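Local coordinates for protein S12 family peptidase (Streptomyces sp. 82F2, PDB 3WWX) that probably hydrolyses amide bonds with selectivity for D-configured substrates, as a serine hydrolase of the S12 peptidase family with a beta-lactamase-type fold, at residues 12-17 with 25-30; 272-275 with 280-283; 290-295 with 336-341; 313-318 with 340-345. One frame throughout, in Å; residues are numbered along the deposited sequence.

Contact 1: residues 12-17 with 25-30; sequences QALEAA and AVAQAR
Leu14, on the inner side of helix 8-19, reaches across to Ala25 and Ala27 on strand 24-31 and carries nearly all of the contact. Its CB leaves the helix in the direction of the strand. At the next step the side chain turns so that CG lies anti to the carbonyl carbon and beside the backbone N (chi1 -63°), which carries the branch point outward over the strand. There the two methyls part company. CD2 drops between the two alanines, 3.9 Å from Ala27 CB and 4.0 Å from Ala25 CB, so that a single methyl touches both. CD1 goes to the backbone instead and lies 4.0 Å from Ala27 N. Ala25 CB has a second neighbour at the root of the leucine, Leu14 O, also at 4.0 Å. The pattern follows from the strand: Ala25 and Ala27 are two residues apart and turn their methyls to the helix, while the intervening Val26 faces the other way. With only methyls on the strand side, the axes of segments 12-17 and 25-30 approach to 8.2 Å and run nearly antiparallel (159°). The cross-strand neighbours extend the same apolar layer, since Leu14 also touches Ala40 on strand 36-41 and Ala25 touches Phe326 on strand 320-326. An N-terminal helix packed on the sheet strand that follows it, here by van der Waals contact, helps to cover one face of the central antiparallel sheet, as in the beta-lactamase and penicillin-binding protein fold.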
loop_
_atom_site.group_PDB
_atom_site.type_symbol
_atom_site.label_atom_id
_atom_site.label_comp_id
_atom_site.label_asym_id
_atom_site.label_seq_id
_atom_site.Cartn_x
_atom_site.Cartn_y
_atom_site.Cartn_z
ATOM N N GLN A 12 -22.679 -7.076 6.451
ATOM C CA GLN A 12 -23.224 -7.790 5.311
ATOM C C GLN A 12 -22.188 -7.945 4.198
ATOM O O GLN A 12 -22.106 -8.978 3.537
ATOM C CB GLN A 12 -24.440 -7.011 4.800
ATOM C CG GLN A 12 -25.493 -7.778 4.060
ATOM C CD GLN A 12 -26.768 -6.950 3.930
ATOM O OE1 GLN A 12 -27.241 -6.376 4.910
ATOM N NE2 GLN A 12 -27.303 -6.858 2.717
ATOM N N ALA A 13 -21.388 -6.897 3.980
ATOM C CA ALA A 13 -20.390 -6.903 2.920
ATOM C C ALA A 13 -19.241 -7.871 3.243
ATOM O O ALA A 13 -18.691 -8.498 2.352
ATOM C CB ALA A 13 -19.854 -5.489 2.677
ATOM N N LEU A 14 -18.913 -8.000 4.516
ATOM C CA LEU A 14 -17.947 -9.014 4.929
ATOM C C LEU A 14 -18.504 -10.410 4.654
ATOM O O LEU A 14 -17.786 -11.293 4.160
ATOM C CB LEU A 14 -17.614 -8.897 6.410
ATOM C CG LEU A 14 -16.932 -7.597 6.870
ATOM C CD1 LEU A 14 -16.675 -7.619 8.347
ATOM C CD2 LEU A 14 -15.632 -7.368 6.096
ATOM N N GLU A 15 -19.779 -10.612 4.996
ATOM C CA GLU A 15 -20.414 -11.896 4.719
ATOM C C GLU A 15 -20.448 -12.205 3.218
ATOM O O GLU A 15 -20.235 -13.350 2.802
ATOM C CB GLU A 15 -21.831 -11.928 5.289
ATOM C CG GLU A 15 -21.921 -11.730 6.783
ATOM C CD GLU A 15 -21.382 -12.876 7.593
ATOM O OE1 GLU A 15 -21.004 -13.912 6.999
ATOM O OE2 GLU A 15 -21.337 -12.743 8.841
ATOM N N ALA A 16 -20.681 -11.198 2.383
ATOM C CA ALA A 16 -20.634 -11.410 0.938
ATOM C C ALA A 16 -19.255 -11.855 0.440
ATOM O O ALA A 16 -19.140 -12.685 -0.464
ATOM C CB ALA A 16 -21.085 -10.176 0.198
ATOM N N ALA A 17 -18.203 -11.277 1.014
ATOM C CA ALA A 17 -16.851 -11.670 0.644
ATOM C C ALA A 17 -16.605 -13.141 0.964
ATOM O O ALA A 17 -16.035 -13.875 0.160
ATOM C CB ALA A 17 -15.854 -10.786 1.392
ATOM N N ALA A 25 -12.862 -12.756 6.718
ATOM C CA ALA A 25 -12.877 -11.329 6.437
ATOM C C ALA A 25 -12.983 -10.559 7.738
ATOM O O ALA A 25 -13.711 -10.943 8.650
ATOM C CB ALA A 25 -14.057 -10.995 5.535
ATOM N N VAL A 26 -12.244 -9.462 7.839
ATOM C CA VAL A 26 -12.311 -8.587 9.006
ATOM C C VAL A 26 -12.333 -7.132 8.566
ATOM O O VAL A 26 -11.698 -6.766 7.569
ATOM C CB VAL A 26 -11.108 -8.818 9.969
ATOM C CG1 VAL A 26 -9.771 -8.692 9.234
ATOM C CG2 VAL A 26 -11.151 -7.887 11.168
ATOM N N ALA A 27 -13.065 -6.301 9.305
ATOM C CA ALA A 27 -13.003 -4.853 9.123
ATOM C C ALA A 27 -13.273 -4.176 10.441
ATOM O O ALA A 27 -13.891 -4.753 11.348
ATOM C CB ALA A 27 -13.995 -4.373 8.065
ATOM N N GLN A 28 -12.733 -2.972 10.567
ATOM C CA GLN A 28 -13.101 -2.072 11.638
ATOM C C GLN A 28 -13.414 -0.728 11.032
ATOM O O GLN A 28 -12.889 -0.377 9.977
ATOM C CB GLN A 28 -11.987 -1.924 12.662
ATOM C CG GLN A 28 -11.697 -3.182 13.465
ATOM C CD GLN A 28 -10.558 -2.984 14.450
ATOM O OE1 GLN A 28 -10.286 -1.857 14.881
ATOM N NE2 GLN A 28 -9.877 -4.067 14.815
ATOM N N ALA A 29 -14.260 0.040 11.718
ATOM C CA ALA A 29 -14.661 1.345 11.216
ATOM C C ALA A 29 -14.945 2.262 12.380
ATOM O O ALA A 29 -15.203 1.814 13.493
ATOM C CB ALA A 29 -15.892 1.226 10.332
ATOM N N ARG A 30 -14.882 3.550 12.120
ATOM C CA ARG A 30 -15.181 4.545 13.144
ATOM C C ARG A 30 -15.762 5.747 12.435
ATOM O O ARG A 30 -15.063 6.489 11.742
ATOM C CB ARG A 30 -13.920 4.890 13.952
ATOM C CG ARG A 30 -14.146 5.835 15.103
ATOM C CD ARG A 30 -12.867 5.889 15.935
ATOM N NE ARG A 30 -13.006 6.738 17.102
ATOM C CZ ARG A 30 -12.191 7.739 17.414
ATOM N NH1 ARG A 30 -11.145 8.031 16.654
ATOM N NH2 ARG A 30 -12.428 8.446 18.510
#

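Contact 2: residues 272-275 with 280-283; sequences VQIS and NVGY
Val272 and Tyr283 face each other as an antiparallel hydrogen-bonded pair, and the two bonds between them satisfy both backbone amides and both carbonyls. Val272 N donates to Tyr283 O at 2.8 Å, nearly straight at the hydrogen but from above the carbonyl plane, 43° out of it. The return bond, from Tyr283 N to Val272 O at 2.9 Å, arrives in the plane of its carbonyl. Val272 O also receives a CA-H...O contact from Gly282 CA at 3.2 Å. This short beta hairpin forms the edge of the central antiparallel sheet, with strand 272-273 outermost and Gly282 bonded through its backbone to Lys289 on the next strand. Beyond the strands, toward the connecting loop, the two chains separate and water takes over: it accepts from Ser275 N at 2.9 Å and lies 2.6 Å from Val281 O, to which it can donate, though other acceptors compete for its protons. Ile274 closes the apolar side with both its branches. CD1 meets Val281 CG1 at 3.6 Å, while CG2 presses on Tyr283 CB, also at 3.6 Å. The polar ends look to other partners. Gln273 NE2 donates to Pro279 O within the turn, Ser275 OG is hydrogen-bonded to Glu277 N, and Tyr283 OH pairs with His301 NE2 on strand 297-305.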
loop_
_atom_site.group_PDB
_atom_site.type_symbol
_atom_site.label_atom_id
_atom_site.label_comp_id
_atom_site.label_asym_id
_atom_site.label_seq_id
_atom_site.Cartn_x
_atom_site.Cartn_y
_atom_site.Cartn_z
ATOM N N VAL A 272 -3.475 12.866 -9.697
ATOM C CA VAL A 272 -3.467 12.627 -11.132
ATOM C C VAL A 272 -4.682 11.767 -11.453
ATOM O O VAL A 272 -4.990 10.816 -10.737
ATOM C CB VAL A 272 -2.174 11.862 -11.541
ATOM C CG1 VAL A 272 -2.156 11.562 -13.028
ATOM C CG2 VAL A 272 -0.955 12.666 -11.141
ATOM N N GLN A 273 -5.389 12.078 -12.534
ATOM C CA GLN A 273 -6.476 11.208 -12.971
ATOM C C GLN A 273 -5.854 9.974 -13.600
ATOM O O GLN A 273 -5.033 10.086 -14.507
ATOM C CB GLN A 273 -7.397 11.915 -13.974
ATOM C CG GLN A 273 -8.608 12.572 -13.332
ATOM C CD GLN A 273 -9.535 13.232 -14.344
ATOM O OE1 GLN A 273 -9.128 13.555 -15.459
ATOM N NE2 GLN A 273 -10.787 13.434 -13.950
ATOM N N ILE A 274 -6.236 8.797 -13.125
ATOM C CA ILE A 274 -5.562 7.577 -13.537
ATOM C C ILE A 274 -6.329 6.809 -14.605
ATOM O O ILE A 274 -5.778 5.904 -15.230
ATOM C CB ILE A 274 -5.270 6.666 -12.338
ATOM C CG1 ILE A 274 -6.557 6.102 -11.741
ATOM C CG2 ILE A 274 -4.465 7.449 -11.318
ATOM C CD1 ILE A 274 -6.331 5.177 -10.559
ATOM N N SER A 275 -7.591 7.170 -14.808
ATOM C CA SER A 275 -8.403 6.510 -15.829
ATOM C C SER A 275 -9.475 7.421 -16.405
ATOM O O SER A 275 -10.272 7.994 -15.663
ATOM C CB SER A 275 -9.080 5.266 -15.262
ATOM O OG SER A 275 -10.119 4.845 -16.130
ATOM N N ASN A 280 -13.352 10.510 -11.237
ATOM C CA ASN A 280 -13.267 10.918 -9.836
ATOM C C ASN A 280 -12.249 10.118 -9.036
ATOM O O ASN A 280 -12.104 10.345 -7.835
ATOM C CB ASN A 280 -14.628 10.803 -9.152
ATOM C CG ASN A 280 -15.644 11.760 -9.725
ATOM O OD1 ASN A 280 -15.327 12.911 -10.020
ATOM N ND2 ASN A 280 -16.871 11.285 -9.903
ATOM N N VAL A 281 -11.577 9.172 -9.682
ATOM C CA VAL A 281 -10.514 8.418 -9.022
ATOM C C VAL A 281 -9.212 9.133 -9.326
ATOM O O VAL A 281 -8.912 9.425 -10.492
ATOM C CB VAL A 281 -10.445 6.958 -9.501
ATOM C CG1 VAL A 281 -9.288 6.204 -8.820
ATOM C CG2 VAL A 281 -11.745 6.263 -9.216
ATOM N N GLY A 282 -8.460 9.469 -8.282
ATOM C CA GLY A 282 -7.208 10.170 -8.462
ATOM C C GLY A 282 -6.124 9.528 -7.623
ATOM O O GLY A 282 -6.420 8.908 -6.586
ATOM N N TYR A 283 -4.882 9.643 -8.081
ATOM C CA TYR A 283 -3.743 9.150 -7.301
ATOM C C TYR A 283 -2.812 10.309 -7.005
ATOM O O TYR A 283 -2.349 10.994 -7.937
ATOM C CB TYR A 283 -3.016 8.030 -8.050
ATOM C CG TYR A 283 -2.133 7.190 -7.142
ATOM C CD1 TYR A 283 -0.897 7.639 -6.745
ATOM C CD2 TYR A 283 -2.563 5.949 -6.676
ATOM C CE1 TYR A 283 -0.099 6.895 -5.884
ATOM C CE2 TYR A 283 -1.769 5.186 -5.820
ATOM C CZ TYR A 283 -0.539 5.660 -5.439
ATOM O OH TYR A 283 0.242 4.881 -4.614
HETATM O O HOH W 1 -9.238 8.612 -12.961
#

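Contact 3: residues 290-295 with 336-341; sequences DKLSCG and KVIEAE
Past strand 288-291 the chain folds into a type I beta turn from Leu292 to Gly295, closed by Gly295 N to Leu292 O, and the start of this turn lies against one side of helix 334-343, with Leu292 nearest to Glu339. The carboxylate of Glu339 holds the turn by two bonds, one to each oxygen. OE2 takes the backbone amide of Ser293 at 2.9 Å through its syn lone pair. OE1 accepts from Ser293 OG at 2.7 Å, again on the syn side and only 16° out of the carboxylate plane. The hydroxyl can reach OE1 because it sits between the backbone N and the carbonyl carbon (chi1 66°), and the glutamate chain bends at chi2 to present its flat end. With both oxygens engaged by one residue, rotation of the carboxylate should be restricted; OE1 is shared with Thr345 OG1 as well. Leu292 adds packing beside this polar grip. Its CB lies against Glu339 OE2 at 3.4 Å, and its chain passes the glutamate in the opposite direction. The apolar contact is that of Leu292 CD1 with Ile338 CG2 at 3.8 Å, the two side chains crossing at about a right angle. Cys294 in the turn is disulfide-bonded to Cys343 at the end of the same helix, whose other flank, through Val337 and Ala340, packs on helix 8-19, while Ile338 rests on Leu322 of strand 320-326.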
loop_
_atom_site.group_PDB
_atom_site.type_symbol
_atom_site.label_atom_id
_atom_site.label_comp_id
_atom_site.label_asym_id
_atom_site.label_seq_id
_atom_site.Cartn_x
_atom_site.Cartn_y
_atom_site.Cartn_z
ATOM N N ASP A 290 -11.296 8.682 -4.164
ATOM C CA ASP A 290 -12.381 8.127 -4.963
ATOM C C ASP A 290 -13.636 8.803 -4.475
ATOM O O ASP A 290 -13.751 9.111 -3.303
ATOM C CB ASP A 290 -12.458 6.611 -4.766
ATOM C CG ASP A 290 -13.385 5.918 -5.766
ATOM O OD1 ASP A 290 -13.875 6.567 -6.712
ATOM O OD2 ASP A 290 -13.585 4.699 -5.585
ATOM N N LYS A 291 -14.571 9.064 -5.371
ATOM C CA LYS A 291 -15.886 9.517 -4.952
ATOM C C LYS A 291 -16.871 8.378 -5.113
ATOM O O LYS A 291 -17.048 7.840 -6.211
ATOM C CB LYS A 291 -16.347 10.706 -5.779
ATOM C CG LYS A 291 -17.667 11.225 -5.247
ATOM C CD LYS A 291 -17.753 12.734 -5.261
ATOM C CE LYS A 291 -17.690 13.275 -6.654
ATOM N NZ LYS A 291 -18.617 12.540 -7.550
ATOM N N LEU A 292 -17.518 8.019 -4.018
ATOM C CA LEU A 292 -18.395 6.857 -3.976
ATOM C C LEU A 292 -19.794 7.187 -4.509
ATOM O O LEU A 292 -20.084 8.330 -4.855
ATOM C CB LEU A 292 -18.450 6.307 -2.557
ATOM C CG LEU A 292 -17.073 6.008 -1.945
ATOM C CD1 LEU A 292 -17.255 5.596 -0.513
ATOM C CD2 LEU A 292 -16.338 4.915 -2.734
ATOM N N SER A 293 -20.644 6.174 -4.593
ATOM C CA SER A 293 -21.911 6.304 -5.300
ATOM C C SER A 293 -22.748 7.415 -4.701
ATOM O O SER A 293 -23.415 8.150 -5.435
ATOM C CB SER A 293 -22.681 4.978 -5.266
ATOM O OG SER A 293 -23.085 4.637 -3.959
ATOM N N CYS A 294 -22.690 7.536 -3.374
ATOM C CA CYS A 294 -23.489 8.506 -2.622
ATOM C C CYS A 294 -22.806 9.863 -2.523
ATOM O O CYS A 294 -23.310 10.751 -1.833
ATOM C CB CYS A 294 -23.792 7.996 -1.224
ATOM S SG CYS A 294 -22.344 7.842 -0.134
ATOM N N GLY A 295 -21.680 10.037 -3.202
ATOM C CA GLY A 295 -21.014 11.332 -3.275
ATOM C C GLY A 295 -19.955 11.573 -2.207
ATOM O O GLY A 295 -19.213 12.548 -2.259
ATOM N N LYS A 336 -17.142 -3.281 -2.397
ATOM C CA LYS A 336 -18.436 -3.465 -1.756
ATOM C C LYS A 336 -18.385 -3.107 -0.265
ATOM O O LYS A 336 -19.343 -2.587 0.285
ATOM C CB LYS A 336 -18.934 -4.900 -1.924
ATOM C CG LYS A 336 -19.439 -5.244 -3.305
ATOM C CD LYS A 336 -20.156 -6.605 -3.279
ATOM C CE LYS A 336 -20.642 -7.014 -4.655
ATOM N NZ LYS A 336 -19.535 -7.039 -5.645
ATOM N N VAL A 337 -17.270 -3.397 0.405
ATOM C CA VAL A 337 -17.143 -3.085 1.819
ATOM C C VAL A 337 -17.071 -1.566 2.011
ATOM O O VAL A 337 -17.689 -1.017 2.924
ATOM C CB VAL A 337 -15.895 -3.771 2.434
ATOM C CG1 VAL A 337 -15.769 -3.423 3.905
ATOM C CG2 VAL A 337 -15.995 -5.310 2.259
ATOM N N ILE A 338 -16.322 -0.908 1.140
ATOM C CA ILE A 338 -16.168 0.550 1.177
ATOM C C ILE A 338 -17.509 1.236 0.925
ATOM O O ILE A 338 -17.904 2.149 1.670
ATOM C CB ILE A 338 -15.100 1.013 0.178
ATOM C CG1 ILE A 338 -13.708 0.489 0.597
ATOM C CG2 ILE A 338 -15.064 2.532 0.087
ATOM C CD1 ILE A 338 -12.653 0.572 -0.505
ATOM N N GLU A 339 -18.227 0.787 -0.098
ATOM C CA GLU A 339 -19.536 1.351 -0.400
ATOM C C GLU A 339 -20.520 1.106 0.735
ATOM O O GLU A 339 -21.314 1.986 1.075
ATOM C CB GLU A 339 -20.074 0.786 -1.713
ATOM C CG GLU A 339 -19.535 1.456 -2.934
ATOM C CD GLU A 339 -20.267 2.735 -3.301
ATOM O OE1 GLU A 339 -21.399 2.938 -2.810
ATOM O OE2 GLU A 339 -19.711 3.496 -4.098
ATOM N N ALA A 340 -20.488 -0.076 1.342
ATOM C CA ALA A 340 -21.400 -0.375 2.438
ATOM C C ALA A 340 -21.157 0.579 3.606
ATOM O O ALA A 340 -22.084 1.166 4.179
ATOM C CB ALA A 340 -21.234 -1.802 2.879
ATOM N N GLU A 341 -19.891 0.760 3.948
ATOM C CA GLU A 341 -19.548 1.574 5.098
ATOM C C GLU A 341 -19.841 3.048 4.867
ATOM O O GLU A 341 -20.444 3.696 5.736
ATOM C CB GLU A 341 -18.073 1.384 5.456
ATOM C CG GLU A 341 -17.584 2.247 6.631
ATOM C CD GLU A 341 -18.338 2.002 7.928
ATOM O OE1 GLU A 341 -18.455 2.940 8.738
ATOM O OE2 GLU A 341 -18.776 0.855 8.184
#

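Contact 4: residues 313-318 with 340-345; sequences QVTRDG and AEFCGT
Phe342, near the C-terminal end of helix 334-343, points its ring at strand 308-315, where it meets Gln313 and Thr315 through different ring atoms. The ring is carried there by a first torsion that sets CG anti to the carbonyl carbon and beside the backbone N (chi1 -69°). Its far end meets Gln313. There CE2 is 3.8 Å from Gln313 CB, and CZ is 3.8 Å from Gln313 O, which lies at the ring edge and near its plane. On the other flank, Thr315 CG2 approaches CE1 of Phe342 at 4.0 Å and CD1 at 4.1 Å; this methyl comes at an oblique angle, and the two side chains cross on a slant. Thr315 can offer its methyl because its hydroxyl is directed away to the amide of His320. The arrangement belongs to the beta-lactamase-like fold, in which a C-terminal helix packs on one face of the central antiparallel sheet: Phe342 also touches Val298 and Leu322, on the strands flanking 308-315, and its ring meets that of His320. Over one ring face sits Glu341 CG, 4.2 Å above the plane and offset toward the rim. Beyond Thr315 the chain leaves the sheet in a type I beta turn ending at Gly318, closed by Gly318 N to Thr315 O at 2.8 Å. The helix finishes just after the ring, with Gly344 taking a positive phi.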
loop_
_atom_site.group_PDB
_atom_site.type_symbol
_atom_site.label_atom_id
_atom_site.label_comp_id
_atom_site.label_asym_id
_atom_site.label_seq_id
_atom_site.Cartn_x
_atom_site.Cartn_y
_atom_site.Cartn_z
ATOM N N GLN A 313 -9.523 3.401 4.253
ATOM C CA GLN A 313 -10.135 4.602 3.674
ATOM C C GLN A 313 -10.595 5.541 4.770
ATOM O O GLN A 313 -11.004 5.097 5.835
ATOM C CB GLN A 313 -11.353 4.212 2.833
ATOM C CG GLN A 313 -11.022 3.346 1.599
ATOM C CD GLN A 313 -10.213 4.062 0.530
ATOM O OE1 GLN A 313 -10.237 5.293 0.422
ATOM N NE2 GLN A 313 -9.524 3.292 -0.304
ATOM N N VAL A 314 -10.515 6.834 4.489
ATOM C CA VAL A 314 -11.037 7.837 5.396
ATOM C C VAL A 314 -11.652 8.991 4.612
ATOM O O VAL A 314 -11.247 9.273 3.486
ATOM C CB VAL A 314 -9.937 8.327 6.340
ATOM C CG1 VAL A 314 -8.850 9.136 5.618
ATOM C CG2 VAL A 314 -10.516 9.072 7.495
ATOM N N THR A 315 -12.620 9.687 5.212
ATOM C CA THR A 315 -13.092 10.928 4.607
ATOM C C THR A 315 -11.994 11.991 4.698
ATOM O O THR A 315 -11.029 11.840 5.441
ATOM C CB THR A 315 -14.403 11.386 5.274
ATOM O OG1 THR A 315 -14.213 11.361 6.692
ATOM C CG2 THR A 315 -15.533 10.432 4.908
ATOM N N ARG A 316 -12.128 13.072 3.938
ATOM C CA ARG A 316 -11.040 14.032 3.801
ATOM C C ARG A 316 -10.638 14.712 5.105
ATOM O O ARG A 316 -9.464 15.062 5.287
ATOM C CB ARG A 316 -11.416 15.094 2.765
ATOM C CG ARG A 316 -10.387 16.195 2.562
ATOM C CD ARG A 316 -9.045 15.678 2.110
ATOM N NE ARG A 316 -8.068 16.758 1.969
ATOM C CZ ARG A 316 -7.346 17.245 2.973
ATOM N NH1 ARG A 316 -7.472 16.742 4.196
ATOM N NH2 ARG A 316 -6.498 18.247 2.760
ATOM N N ASP A 317 -11.593 14.913 6.005
ATOM C CA ASP A 317 -11.263 15.530 7.276
ATOM C C ASP A 317 -10.820 14.505 8.305
ATOM O O ASP A 317 -10.561 14.866 9.457
ATOM C CB ASP A 317 -12.416 16.389 7.812
ATOM C CG ASP A 317 -13.638 15.595 8.198
ATOM O OD1 ASP A 317 -13.663 14.356 8.094
ATOM O OD2 ASP A 317 -14.614 16.239 8.651
ATOM N N GLY A 318 -10.693 13.236 7.901
ATOM C CA GLY A 318 -10.253 12.207 8.813
ATOM C C GLY A 318 -11.268 11.752 9.852
ATOM O O GLY A 318 -10.929 11.030 10.799
ATOM N N ALA A 340 -20.488 -0.076 1.342
ATOM C CA ALA A 340 -21.400 -0.375 2.438
ATOM C C ALA A 340 -21.157 0.579 3.606
ATOM O O ALA A 340 -22.084 1.166 4.179
ATOM C CB ALA A 340 -21.234 -1.802 2.879
ATOM N N GLU A 341 -19.891 0.760 3.948
ATOM C CA GLU A 341 -19.548 1.574 5.098
ATOM C C GLU A 341 -19.841 3.048 4.867
ATOM O O GLU A 341 -20.444 3.696 5.736
ATOM C CB GLU A 341 -18.073 1.384 5.456
ATOM C CG GLU A 341 -17.584 2.247 6.631
ATOM C CD GLU A 341 -18.338 2.002 7.928
ATOM O OE1 GLU A 341 -18.455 2.940 8.738
ATOM O OE2 GLU A 341 -18.776 0.855 8.184
ATOM N N PHE A 342 -19.411 3.600 3.745
ATOM C CA PHE A 342 -19.513 5.050 3.548
ATOM C C PHE A 342 -20.837 5.497 2.939
ATOM O O PHE A 342 -21.212 6.657 3.091
ATOM C CB PHE A 342 -18.336 5.567 2.733
ATOM C CG PHE A 342 -17.034 5.499 3.472
ATOM C CD1 PHE A 342 -16.672 6.487 4.371
ATOM C CD2 PHE A 342 -16.184 4.427 3.290
ATOM C CE1 PHE A 342 -15.477 6.403 5.062
ATOM C CE2 PHE A 342 -15.005 4.332 4.000
ATOM C CZ PHE A 342 -14.647 5.321 4.872
ATOM N N CYS A 343 -21.540 4.585 2.264
ATOM C CA CYS A 343 -22.813 4.925 1.606
ATOM C C CYS A 343 -23.994 4.079 2.058
ATOM O O CYS A 343 -25.133 4.356 1.652
ATOM C CB CYS A 343 -22.660 4.822 0.088
ATOM S SG CYS A 343 -21.505 6.015 -0.592
ATOM N N GLY A 344 -23.744 3.072 2.896
ATOM C CA GLY A 344 -24.801 2.185 3.355
ATOM C C GLY A 344 -25.322 1.267 2.267
ATOM O O GLY A 344 -26.413 0.711 2.396
ATOM N N THR A 345 -24.546 1.104 1.200
ATOM C CA THR A 345 -24.940 0.302 0.047
ATOM C C THR A 345 -25.025 -1.179 0.412
ATOM O O THR A 345 -24.050 -1.777 0.879
ATOM C CB THR A 345 -23.940 0.482 -1.117
ATOM O OG1 THR A 345 -23.782 1.875 -1.419
ATOM C CG2 THR A 345 -24.420 -0.250 -2.373
#

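From the N terminus, contact 1 closes first, a short loop between the first helix and the strand that follows it. Contact 2 closes a second, tighter loop far along the chain, near the opposite edge of the same sheet and about 26 Å from contact 1 between centres. Contacts 3 and 4 are longer closures: contact 4 opens inside the span of contact 3, and both end on the same helix, 334-343, where their last segments overlap. They share Ala340 and Glu341 and are joined by the Cys294-Cys343 disulfide. Contact 3 touches contact 2 through neighbouring strands, and contact 1 through Ala13 against Val337 and Ala340, so both terminal helices lie together on the sheet.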